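Local atomic coordinates of glutathione s-transferase (Agrobacterium tumefaciens, PDB entry 2YCD), a protein that probably conjugates glutathione to electrophilic compounds, consistent with a role in herbicide detoxification by this soil bacterium. Residues T18-E23 against H50-S55; M36-A41 against G87-H92; L180-L185 against A202-G207. All coordinates share one frame; numbering follows the deposited sequence. Where two conformers were deposited one is given.

Interactions 1 and 2 lie in the thioredoxin-like N-terminal part, and interaction 3 in the helical C-terminal part. Along the chain, the segments of interactions 1 and 2 alternate, because helix 35-45 links strands 18-22 and 50-54. Interaction 3 follows both. The centres of interactions 1 and 2 are about 15 Å apart, and they touch where Ile19 meets Val38. The centre of interaction 3 lies about 14 Å from that of interaction 2, and Trp40 reaches it at Ile182 and Gly207. Interactions 1 and 3 do not touch, with centres about 24 Å apart. Helix 35-45 thus lies between the sheet and the helices of the C-terminal part and joins the two.

Interaction 1: T18-E23 against H50-S55; sequences TITVFE and HVRRLS. With GTB (S-(p-nitrobenzyl)glutathione), chain B.
One face of the Arg52 guanidinium lies against Thr20, in one of the arginine's two conformers. The Thr20 methyl CG2 sits above the plane toward its rim, 3.5 Å from Arg52 NH2. CG of Arg52 is anti to the backbone N (chi1 -178°), and its chain runs alongside Thr20 and points the same way. A bend at chi3 (59°) then turns the flat end. The same guanidinium makes a cation-pi contact with Tyr67. The Arg53 guanidinium has Glu23 OE2 over one face. Arg53 NH1 and Glu23 OE2 are 4.5 Å apart and no N-H points at the oxygen, so any direct attraction is probably one of charge alone. A water also bridges Glu23 O and Arg53 NH1. The Phe22 ring meets the bound S-(p-nitrobenzyl)glutathione obliquely, with CE2 at 3.7 Å from the ligand atom CB2.

Five backbone hydrogen bonds join the two parallel strands. Ile19 N donates to His50 O at 2.9 Å, and Ile19 O takes Arg52 N. Val21 uses its N and O in the same way, toward Arg52 O and Leu54 N. Glu23 N closes the series on Leu54 O at 2.9 Å. That bond is straight at the hydrogen (173°), although the donor stands well above the carbonyl plane.

Thr18, Thr20, His50 and Arg52 share one face of the sheet. On the other, Ile19 CG1 packs on Val51 CG1 at 3.8 Å, and Val21 CG2 on Arg53 CG at 3.9 Å.

This is the parallel pair of the N-terminal beta-alpha-beta unit of the thioredoxin-like domain. Its connecting helix, 35-45, covers the Ile19, Val21 and Val51 face through Val38 and Arg39. Strand 75-78 flanks 18-22 on its other side, where Ser75 N bonds to Thr20 OG1. Ser55 caps the start of helix 56-59.

Interaction 2: M36-A41 against G87-H92; sequences MPVRWA and GAIVMH
Val90 pushes its CG2 methyl into a shallow hollow on helix 35-45, walled by Pro37, Val38 and Ala41. Val90 CG2 lies 3.7 Å from Pro37 O, on the backbone side of the hollow. Ala41 CB, one turn on from Pro37, meets Val90 CG2 at 4.2 Å, and Pro37 CB is 4.3 Å from that same methyl. A chi1 of 170° sets Val90 CG2 beside its own backbone N, and from there this branch, not CG1, enters the hollow.

Val38 is the answering bump. Val38 CG1 reaches Ile89 CG2 at 3.7 Å, and Val38 CG2 touches Ile89 CG2 at 3.8 Å. The Ile89 methyl therefore rests against both branches of the valine. The two side chains cross at a slant.

The helix segments run nearly parallel, with their axes 9.1 Å apart and 6° between their directions. Both helices lie on one face of the thioredoxin-like sheet: Arg39 packs on Val21 of strand 18-22, and Ile89 on Leu83 of strand 81-84. Helix 176-185 of the C-terminal part meets both through Pro37 and Val90. Helix 86-96 also faces Phe116 of the second subunit, through Ala88 and Met91.

No hydrogen bond crosses between the segments. Pro37 O, beside the Val90 methyl, already accepts Ala41 N within its helix. The touching residues are all buried, so the contact is held by shape and by burial of apolar surface.

Interaction 3: L180-L185 against A202-G207; sequences LMICVL and AYVERG
Tyr203 OH rests against Met181 CB at 3.7 Å and is hydrogen-bonded to Asp178 OD1. Asp178 lies in the first turn of helix 176-185, so the phenol ties helix 198-208 to that helix. With chi1 at 171° the Tyr203 ring swings away from its own backbone N and reaches across to helix 176-185.

Ile182 lies over one ring face. Ile182 CD1 makes a CH-pi contact 4.0 Å from the centroid of the Tyr203 ring, 17° off the normal. Ile182 CG1 comes closer to the rim, 3.5 Å from Tyr203 CE2. Leu185 CD1 meets the ring edge, 4.0 Å from CD2 of Tyr203, and Met181 CG also lies near the ring plane. Further along, Leu185 CB packs on Val204 CG2 at 3.8 Å. Gly207 has no side chain, which lets Ile182 CD1 come within 3.8 Å of Gly207 CA.

The segment axes pass 9.6 Å apart, with 115° between their N-to-C directions, in the helical C-terminal part of the glutathione transferase fold. Leu157 of helix 142-164 packs on Leu185.

With its hydroxyl bonded to Asp178, the ring can lie in this buried apolar contact without leaving its polar end lacking a partner.

Interaction 1: T18-E23 against H50-S55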
loop_
_atom_site.group_PDB
_atom_site.type_symbol
_atom_site.label_atom_id
_atom_site.label_comp_id
_atom_site.label_asym_id
_atom_site.label_seq_id
_atom_site.Cartn_x
_atom_site.Cartn_y
_atom_site.Cartn_z
ATOM N N THR A 18 -5.686 -19.657 10.147
ATOM C CA THR A 18 -6.855 -19.049 10.760
ATOM C C THR A 18 -6.781 -17.531 10.551
ATOM O O THR A 18 -5.749 -16.916 10.818
ATOM C CB THR A 18 -6.917 -19.348 12.270
ATOM O OG1 THR A 18 -7.011 -20.768 12.442
ATOM C CG2 THR A 18 -8.135 -18.671 12.902
ATOM N N ILE A 19 -7.860 -16.942 10.054
ATOM C CA ILE A 19 -7.899 -15.503 9.840
ATOM C C ILE A 19 -8.937 -14.831 10.724
ATOM O O ILE A 19 -9.978 -15.417 11.045
ATOM C CB ILE A 19 -8.135 -15.156 8.371
ATOM C CG1 ILE A 19 -9.540 -15.534 7.948
ATOM C CG2 ILE A 19 -7.058 -15.829 7.484
ATOM C CD1 ILE A 19 -9.866 -15.097 6.524
ATOM N N THR A 20 -8.655 -13.615 11.153
ATOM C CA THR A 20 -9.639 -12.881 11.946
ATOM C C THR A 20 -10.552 -12.063 11.049
ATOM O O THR A 20 -10.125 -11.525 10.010
ATOM C CB THR A 20 -8.980 -11.956 12.972
ATOM O OG1 THR A 20 -8.022 -11.128 12.293
ATOM C CG2 THR A 20 -8.288 -12.761 14.093
ATOM N N VAL A 21 -11.819 -11.982 11.451
ATOM C CA VAL A 21 -12.872 -11.323 10.670
ATOM C C VAL A 21 -13.839 -10.662 11.647
ATOM O O VAL A 21 -13.818 -10.980 12.836
ATOM C CB VAL A 21 -13.660 -12.328 9.788
ATOM C CG1 VAL A 21 -12.705 -13.142 8.909
ATOM C CG2 VAL A 21 -14.539 -13.257 10.647
ATOM N N PHE A 22 -14.655 -9.726 11.169
ATOM C CA PHE A 22 -15.695 -9.133 12.017
ATOM C C PHE A 22 -16.739 -10.192 12.376
ATOM O O PHE A 22 -17.195 -10.946 11.515
ATOM C CB PHE A 22 -16.454 -8.012 11.286
ATOM C CG PHE A 22 -15.683 -6.734 11.081
ATOM C CD1 PHE A 22 -15.422 -5.877 12.141
ATOM C CD2 PHE A 22 -15.314 -6.347 9.803
ATOM C CE1 PHE A 22 -14.755 -4.675 11.938
ATOM C CE2 PHE A 22 -14.638 -5.152 9.585
ATOM C CZ PHE A 22 -14.359 -4.311 10.650
ATOM N N GLU A 23 -17.147 -10.226 13.640
ATOM C CA GLU A 23 -18.343 -10.976 14.011
ATOM C C GLU A 23 -19.588 -10.374 13.354
ATOM O O GLU A 23 -20.426 -11.103 12.833
ATOM C CB GLU A 23 -18.492 -11.026 15.530
ATOM C CG GLU A 23 -19.618 -11.926 16.008
ATOM C CD GLU A 23 -19.640 -12.042 17.515
ATOM O OE1 GLU A 23 -19.618 -10.989 18.183
ATOM O OE2 GLU A 23 -19.658 -13.183 18.029
ATOM N N HIS A 50 -9.727 -21.409 8.424
ATOM C CA HIS A 50 -10.650 -21.207 9.527
ATOM C C HIS A 50 -10.732 -19.734 9.847
ATOM O O HIS A 50 -9.835 -18.958 9.474
ATOM C CB HIS A 50 -10.184 -22.007 10.756
ATOM C CG HIS A 50 -9.870 -23.425 10.430
ATOM N ND1 HIS A 50 -10.844 -24.398 10.351
ATOM C CD2 HIS A 50 -8.711 -24.025 10.062
ATOM C CE1 HIS A 50 -10.296 -25.540 9.988
ATOM N NE2 HIS A 50 -8.999 -25.342 9.805
ATOM N N VAL A 51 -11.801 -19.334 10.521
ATOM C CA VAL A 51 -11.931 -17.946 10.932
ATOM C C VAL A 51 -12.150 -17.816 12.426
ATOM O O VAL A 51 -12.693 -18.724 13.082
ATOM C CB VAL A 51 -13.044 -17.186 10.164
ATOM C CG1 VAL A 51 -12.859 -17.334 8.648
ATOM C CG2 VAL A 51 -14.443 -17.646 10.588
ATOM N N ARG A 52 -11.696 -16.687 12.952
ATOM C CA ARG A 52 -11.980 -16.292 14.315
ATOM C C ARG A 52 -12.740 -14.974 14.257
ATOM O O ARG A 52 -12.203 -13.964 13.794
ATOM C CB ARG A 52 -10.676 -16.145 15.104
ATOM C CG ARG A 52 -10.861 -15.779 16.554
ATOM C CD ARG A 52 -9.665 -16.236 17.399
ATOM N NE ARG A 52 -8.406 -15.643 16.957
ATOM C CZ ARG A 52 -7.892 -14.526 17.461
ATOM N NH1 ARG A 52 -8.537 -13.882 18.424
ATOM N NH2 ARG A 52 -6.736 -14.052 17.006
ATOM N N ARG A 53 -13.996 -14.997 14.697
ATOM C CA ARG A 53 -14.848 -13.814 14.636
ATOM C C ARG A 53 -14.624 -12.909 15.839
ATOM O O ARG A 53 -14.638 -13.368 16.984
ATOM C CB ARG A 53 -16.317 -14.241 14.597
ATOM C CG ARG A 53 -16.719 -15.047 13.368
ATOM C CD ARG A 53 -18.152 -15.582 13.511
ATOM N NE ARG A 53 -18.289 -16.427 14.694
ATOM C CZ ARG A 53 -19.448 -16.719 15.278
ATOM N NH1 ARG A 53 -20.589 -16.237 14.794
ATOM N NH2 ARG A 53 -19.466 -17.496 16.354
ATOM N N LEU A 54 -14.417 -11.623 15.587
ATOM C CA LEU A 54 -14.145 -10.672 16.653
ATOM C C LEU A 54 -15.245 -9.637 16.749
ATOM O O LEU A 54 -15.627 -9.029 15.750
ATOM C CB LEU A 54 -12.820 -9.945 16.408
ATOM C CG LEU A 54 -11.581 -10.843 16.358
ATOM C CD1 LEU A 54 -10.342 -9.985 16.160
ATOM C CD2 LEU A 54 -11.483 -11.654 17.643
ATOM N N SER A 55 -15.743 -9.428 17.962
ATOM C CA SER A 55 -16.645 -8.318 18.218
ATOM C C SER A 55 -15.848 -7.023 18.165
ATOM O O SER A 55 -14.621 -7.030 18.283
ATOM C CB SER A 55 -17.310 -8.477 19.593
ATOM O OG SER A 55 -16.364 -8.313 20.642
HETATM N N1 GTB B . -3.814 -1.986 5.833
HETATM C CA1 GTB B . -4.712 -2.919 6.528
HETATM C C1 GTB B . -4.936 -4.148 5.684
HETATM O O11 GTB B . -5.030 -3.985 4.450
HETATM O O12 GTB B . -5.033 -5.268 6.243
HETATM C CB1 GTB B . -6.024 -2.184 6.848
HETATM C CG1 GTB B . -6.948 -3.054 7.697
HETATM C CD1 GTB B . -8.294 -2.393 7.927
HETATM O OE1 GTB B . -8.509 -1.270 7.471
HETATM N N2 GTB B . -9.187 -3.103 8.614
HETATM C CA2 GTB B . -10.532 -2.602 8.899
HETATM C C2 GTB B . -10.860 -2.687 10.358
HETATM O O2 GTB B . -10.473 -3.623 11.055
HETATM C CB2 GTB B . -11.558 -3.520 8.209
HETATM S SG2 GTB B . -11.523 -3.477 6.449
HETATM N N3 GTB B . -11.614 -1.699 10.843
HETATM C CA3 GTB B . -12.099 -1.628 12.211
HETATM C C3 GTB B . -11.450 -0.553 13.035
HETATM O O31 GTB B . -10.652 0.237 12.495
HETATM O O32 GTB B . -11.759 -0.522 14.248
HETATM C "C'" GTB B . -12.068 -1.860 5.988
HETATM C "C1'" GTB B . -13.541 -1.814 5.671
HETATM C "C2'" GTB B . -14.452 -1.459 6.653
HETATM C "C3'" GTB B . -15.812 -1.411 6.350
HETATM C "C4'" GTB B . -16.249 -1.714 5.063
HETATM N N41 GTB B . -17.622 -1.656 4.755
HETATM O O41 GTB B . -18.021 -1.813 3.603
HETATM O O42 GTB B . -18.413 -1.429 5.650
HETATM C "C5'" GTB B . -15.329 -2.059 4.083
HETATM C "C6'" GTB B . -13.971 -2.105 4.382
HETATM O O HOH W 1 -21.115 -14.009 13.047
HETATM O O HOH W 2 -16.457 -14.073 19.091
#

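Interaction 2: M36-A41 against G87-H92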
loop_
_atom_site.group_PDB
_atom_site.type_symbol
_atom_site.label_atom_id
_atom_site.label_comp_id
_atom_site.label_asym_id
_atom_site.label_seq_id
_atom_site.Cartn_x
_atom_site.Cartn_y
_atom_site.Cartn_z
ATOM N N MET A 36 -11.915 -10.273 2.708
ATOM C CA MET A 36 -12.368 -10.845 1.444
ATOM C C MET A 36 -11.224 -11.220 0.476
ATOM O O MET A 36 -11.216 -12.331 -0.067
ATOM C CB MET A 36 -13.398 -9.936 0.781
ATOM C CG MET A 36 -13.933 -10.500 -0.511
ATOM S SD MET A 36 -14.940 -12.009 -0.296
ATOM C CE MET A 36 -15.185 -12.354 -2.026
ATOM N N PRO A 37 -10.253 -10.313 0.249
ATOM C CA PRO A 37 -9.170 -10.718 -0.668
ATOM C C PRO A 37 -8.373 -11.891 -0.130
ATOM O O PRO A 37 -7.899 -12.709 -0.913
ATOM C CB PRO A 37 -8.287 -9.455 -0.789
ATOM C CG PRO A 37 -8.743 -8.548 0.368
ATOM C CD PRO A 37 -10.211 -8.870 0.545
ATOM N N VAL A 38 -8.224 -11.991 1.193
ATOM C CA VAL A 38 -7.530 -13.128 1.791
ATOM C C VAL A 38 -8.313 -14.441 1.562
ATOM O O VAL A 38 -7.735 -15.444 1.157
ATOM C CB VAL A 38 -7.310 -12.877 3.300
ATOM C CG1 VAL A 38 -6.719 -14.121 3.965
ATOM C CG2 VAL A 38 -6.392 -11.657 3.507
ATOM N N ARG A 39 -9.614 -14.437 1.850
ATOM C CA ARG A 39 -10.470 -15.597 1.601
ATOM C C ARG A 39 -10.398 -16.006 0.134
ATOM O O ARG A 39 -10.315 -17.204 -0.187
ATOM C CB ARG A 39 -11.917 -15.266 1.956
ATOM C CG ARG A 39 -12.204 -15.025 3.437
ATOM C CD ARG A 39 -13.681 -14.658 3.553
ATOM N NE ARG A 39 -14.202 -14.463 4.908
ATOM C CZ ARG A 39 -14.698 -15.451 5.652
ATOM N NH1 ARG A 39 -14.625 -16.719 5.246
ATOM N NH2 ARG A 39 -15.219 -15.174 6.837
ATOM N N TRP A 40 -10.483 -15.031 -0.761
ATOM C CA TRP A 40 -10.448 -15.310 -2.191
ATOM C C TRP A 40 -9.110 -15.949 -2.601
ATOM O O TRP A 40 -9.080 -16.964 -3.327
ATOM C CB TRP A 40 -10.745 -14.000 -2.938
ATOM C CG TRP A 40 -10.885 -14.106 -4.454
ATOM C CD1 TRP A 40 -10.850 -15.253 -5.222
ATOM C CD2 TRP A 40 -11.091 -13.021 -5.363
ATOM N NE1 TRP A 40 -11.015 -14.927 -6.559
ATOM C CE2 TRP A 40 -11.151 -13.566 -6.669
ATOM C CE3 TRP A 40 -11.195 -11.628 -5.200
ATOM C CZ2 TRP A 40 -11.331 -12.766 -7.809
ATOM C CZ3 TRP A 40 -11.384 -10.834 -6.328
ATOM C CH2 TRP A 40 -11.454 -11.407 -7.619
ATOM N N ALA A 41 -7.996 -15.419 -2.100
ATOM C CA ALA A 41 -6.699 -16.021 -2.385
ATOM C C ALA A 41 -6.628 -17.474 -1.908
ATOM O O ALA A 41 -6.137 -18.360 -2.632
ATOM C CB ALA A 41 -5.571 -15.188 -1.764
ATOM N N GLY A 87 -2.633 -7.123 2.039
ATOM C CA GLY A 87 -1.746 -7.242 0.887
ATOM C C GLY A 87 -0.615 -8.248 1.121
ATOM O O GLY A 87 -0.244 -9.019 0.226
ATOM N N ALA A 88 -0.036 -8.229 2.325
ATOM C CA ALA A 88 1.070 -9.114 2.670
ATOM C C ALA A 88 0.613 -10.551 2.901
ATOM O O ALA A 88 1.365 -11.507 2.672
ATOM C CB ALA A 88 1.777 -8.601 3.909
ATOM N N ILE A 89 -0.617 -10.709 3.378
ATOM C CA ILE A 89 -1.202 -12.032 3.583
ATOM C C ILE A 89 -1.461 -12.686 2.223
ATOM O O ILE A 89 -1.076 -13.838 1.986
ATOM C CB ILE A 89 -2.482 -11.942 4.449
ATOM C CG1 ILE A 89 -2.139 -11.473 5.875
ATOM C CG2 ILE A 89 -3.174 -13.323 4.507
ATOM C CD1 ILE A 89 -3.375 -11.003 6.657
ATOM N N VAL A 90 -2.076 -11.939 1.312
ATOM C CA VAL A 90 -2.224 -12.401 -0.064
ATOM C C VAL A 90 -0.872 -12.717 -0.696
ATOM O O VAL A 90 -0.719 -13.784 -1.304
ATOM C CB VAL A 90 -3.044 -11.405 -0.893
ATOM C CG1 VAL A 90 -2.999 -11.754 -2.374
ATOM C CG2 VAL A 90 -4.500 -11.368 -0.383
ATOM N N MET A 91 0.134 -11.867 -0.476
ATOM C CA MET A 91 1.474 -12.142 -0.997
ATOM C C MET A 91 2.011 -13.484 -0.504
ATOM O O MET A 91 2.517 -14.293 -1.279
ATOM C CB MET A 91 2.439 -11.019 -0.603
ATOM C CG MET A 91 3.810 -11.163 -1.239
ATOM S SD MET A 91 3.780 -10.849 -3.010
ATOM C CE MET A 91 3.911 -9.067 -3.022
ATOM N N HIS A 92 1.907 -13.715 0.800
ATOM C CA HIS A 92 2.397 -14.956 1.399
ATOM C C HIS A 92 1.719 -16.193 0.833
ATOM O O HIS A 92 2.390 -17.189 0.503
ATOM C CB HIS A 92 2.243 -14.906 2.926
ATOM C CG HIS A 92 2.663 -16.164 3.625
ATOM N ND1 HIS A 92 3.983 -16.532 3.762
ATOM C CD2 HIS A 92 1.933 -17.138 4.217
ATOM C CE1 HIS A 92 4.051 -17.672 4.429
ATOM N NE2 HIS A 92 2.824 -18.067 4.706
#

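Interaction 3: L180-L185 against A202-G207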
loop_
_atom_site.group_PDB
_atom_site.type_symbol
_atom_site.label_atom_id
_atom_site.label_comp_id
_atom_site.label_asym_id
_atom_site.label_seq_id
_atom_site.Cartn_x
_atom_site.Cartn_y
_atom_site.Cartn_z
ATOM N N LEU A 180 -6.459 -8.242 -5.415
ATOM C CA LEU A 180 -6.393 -6.990 -4.656
ATOM C C LEU A 180 -7.076 -5.842 -5.390
ATOM O O LEU A 180 -7.836 -5.054 -4.788
ATOM C CB LEU A 180 -4.942 -6.637 -4.319
ATOM C CG LEU A 180 -4.252 -7.615 -3.356
ATOM C CD1 LEU A 180 -2.769 -7.274 -3.256
ATOM C CD2 LEU A 180 -4.918 -7.623 -1.965
ATOM N N MET A 181 -6.859 -5.759 -6.701
ATOM C CA MET A 181 -7.445 -4.665 -7.472
ATOM C C MET A 181 -8.973 -4.752 -7.560
ATOM O O MET A 181 -9.663 -3.735 -7.402
ATOM C CB MET A 181 -6.849 -4.622 -8.883
ATOM C CG MET A 181 -7.306 -3.400 -9.710
ATOM S SD MET A 181 -6.596 -1.835 -9.129
ATOM C CE MET A 181 -4.919 -1.974 -9.771
ATOM N N ILE A 182 -9.495 -5.948 -7.790
ATOM C CA ILE A 182 -10.938 -6.105 -7.871
ATOM C C ILE A 182 -11.610 -5.846 -6.526
ATOM O O ILE A 182 -12.653 -5.203 -6.460
ATOM C CB ILE A 182 -11.307 -7.448 -8.509
ATOM C CG1 ILE A 182 -10.955 -7.372 -9.997
ATOM C CG2 ILE A 182 -12.813 -7.752 -8.343
ATOM C CD1 ILE A 182 -11.000 -8.704 -10.743
ATOM N N CYS A 183 -11.013 -6.314 -5.433
ATOM C CA CYS A 183 -11.618 -6.046 -4.130
ATOM C C CYS A 183 -11.624 -4.552 -3.799
ATOM O O CYS A 183 -12.593 -4.063 -3.206
ATOM C CB CYS A 183 -10.946 -6.862 -3.022
ATOM S SG CYS A 183 -11.288 -8.650 -3.106
ATOM N N VAL A 184 -10.579 -3.840 -4.210
ATOM C CA VAL A 184 -10.536 -2.377 -4.056
ATOM C C VAL A 184 -11.639 -1.710 -4.910
ATOM O O VAL A 184 -12.416 -0.870 -4.422
ATOM C CB VAL A 184 -9.095 -1.844 -4.396
ATOM C CG1 VAL A 184 -9.090 -0.358 -4.737
ATOM C CG2 VAL A 184 -8.105 -2.165 -3.241
ATOM N N LEU A 185 -11.723 -2.086 -6.180
ATOM C CA LEU A 185 -12.696 -1.469 -7.087
ATOM C C LEU A 185 -14.132 -1.724 -6.648
ATOM O O LEU A 185 -15.006 -0.881 -6.878
ATOM C CB LEU A 185 -12.492 -1.978 -8.518
ATOM C CG LEU A 185 -11.233 -1.474 -9.226
ATOM C CD1 LEU A 185 -11.033 -2.227 -10.523
ATOM C CD2 LEU A 185 -11.317 0.022 -9.485
ATOM N N ALA A 202 -16.479 -4.532 -16.524
ATOM C CA ALA A 202 -16.379 -5.884 -17.060
ATOM C C ALA A 202 -15.262 -6.668 -16.372
ATOM O O ALA A 202 -15.390 -7.875 -16.138
ATOM C CB ALA A 202 -16.160 -5.841 -18.585
ATOM N N TYR A 203 -14.167 -5.974 -16.066
ATOM C CA TYR A 203 -13.036 -6.557 -15.339
ATOM C C TYR A 203 -13.468 -7.036 -13.939
ATOM O O TYR A 203 -13.232 -8.180 -13.564
ATOM C CB TYR A 203 -11.914 -5.513 -15.283
ATOM C CG TYR A 203 -10.738 -5.844 -14.379
ATOM C CD1 TYR A 203 -9.860 -6.869 -14.685
ATOM C CD2 TYR A 203 -10.511 -5.109 -13.219
ATOM C CE1 TYR A 203 -8.776 -7.164 -13.864
ATOM C CE2 TYR A 203 -9.433 -5.379 -12.396
ATOM C CZ TYR A 203 -8.570 -6.403 -12.708
ATOM O OH TYR A 203 -7.518 -6.689 -11.869
ATOM N N VAL A 204 -14.147 -6.174 -13.200
ATOM C CA VAL A 204 -14.660 -6.552 -11.882
ATOM C C VAL A 204 -15.610 -7.754 -12.007
ATOM O O VAL A 204 -15.516 -8.708 -11.232
ATOM C CB VAL A 204 -15.376 -5.369 -11.232
ATOM C CG1 VAL A 204 -16.174 -5.823 -10.003
ATOM C CG2 VAL A 204 -14.360 -4.297 -10.853
ATOM N N GLU A 205 -16.518 -7.717 -12.985
ATOM C CA GLU A 205 -17.440 -8.831 -13.180
ATOM C C GLU A 205 -16.721 -10.130 -13.556
ATOM O O GLU A 205 -17.132 -11.221 -13.115
ATOM C CB GLU A 205 -18.551 -8.496 -14.191
ATOM C CG GLU A 205 -19.506 -7.386 -13.719
ATOM C CD GLU A 205 -20.193 -7.692 -12.393
ATOM O OE1 GLU A 205 -20.430 -8.881 -12.095
ATOM O OE2 GLU A 205 -20.501 -6.737 -11.644
ATOM N N ARG A 206 -15.648 -10.041 -14.338
ATOM C CA ARG A 206 -14.866 -11.236 -14.675
ATOM C C ARG A 206 -14.311 -11.914 -13.413
ATOM O O ARG A 206 -14.292 -13.148 -13.300
ATOM C CB ARG A 206 -13.714 -10.896 -15.626
ATOM C CG ARG A 206 -14.142 -10.751 -17.080
ATOM C CD ARG A 206 -12.953 -10.858 -18.038
ATOM N NE ARG A 206 -12.010 -9.767 -17.880
ATOM C CZ ARG A 206 -12.196 -8.547 -18.359
ATOM N NH1 ARG A 206 -13.315 -8.247 -19.022
ATOM N NH2 ARG A 206 -11.270 -7.624 -18.180
ATOM N N GLY A 207 -13.837 -11.101 -12.468
ATOM C CA GLY A 207 -13.340 -11.641 -11.210
ATOM C C GLY A 207 -14.455 -12.255 -10.361
ATOM O O GLY A 207 -14.295 -13.337 -9.796
#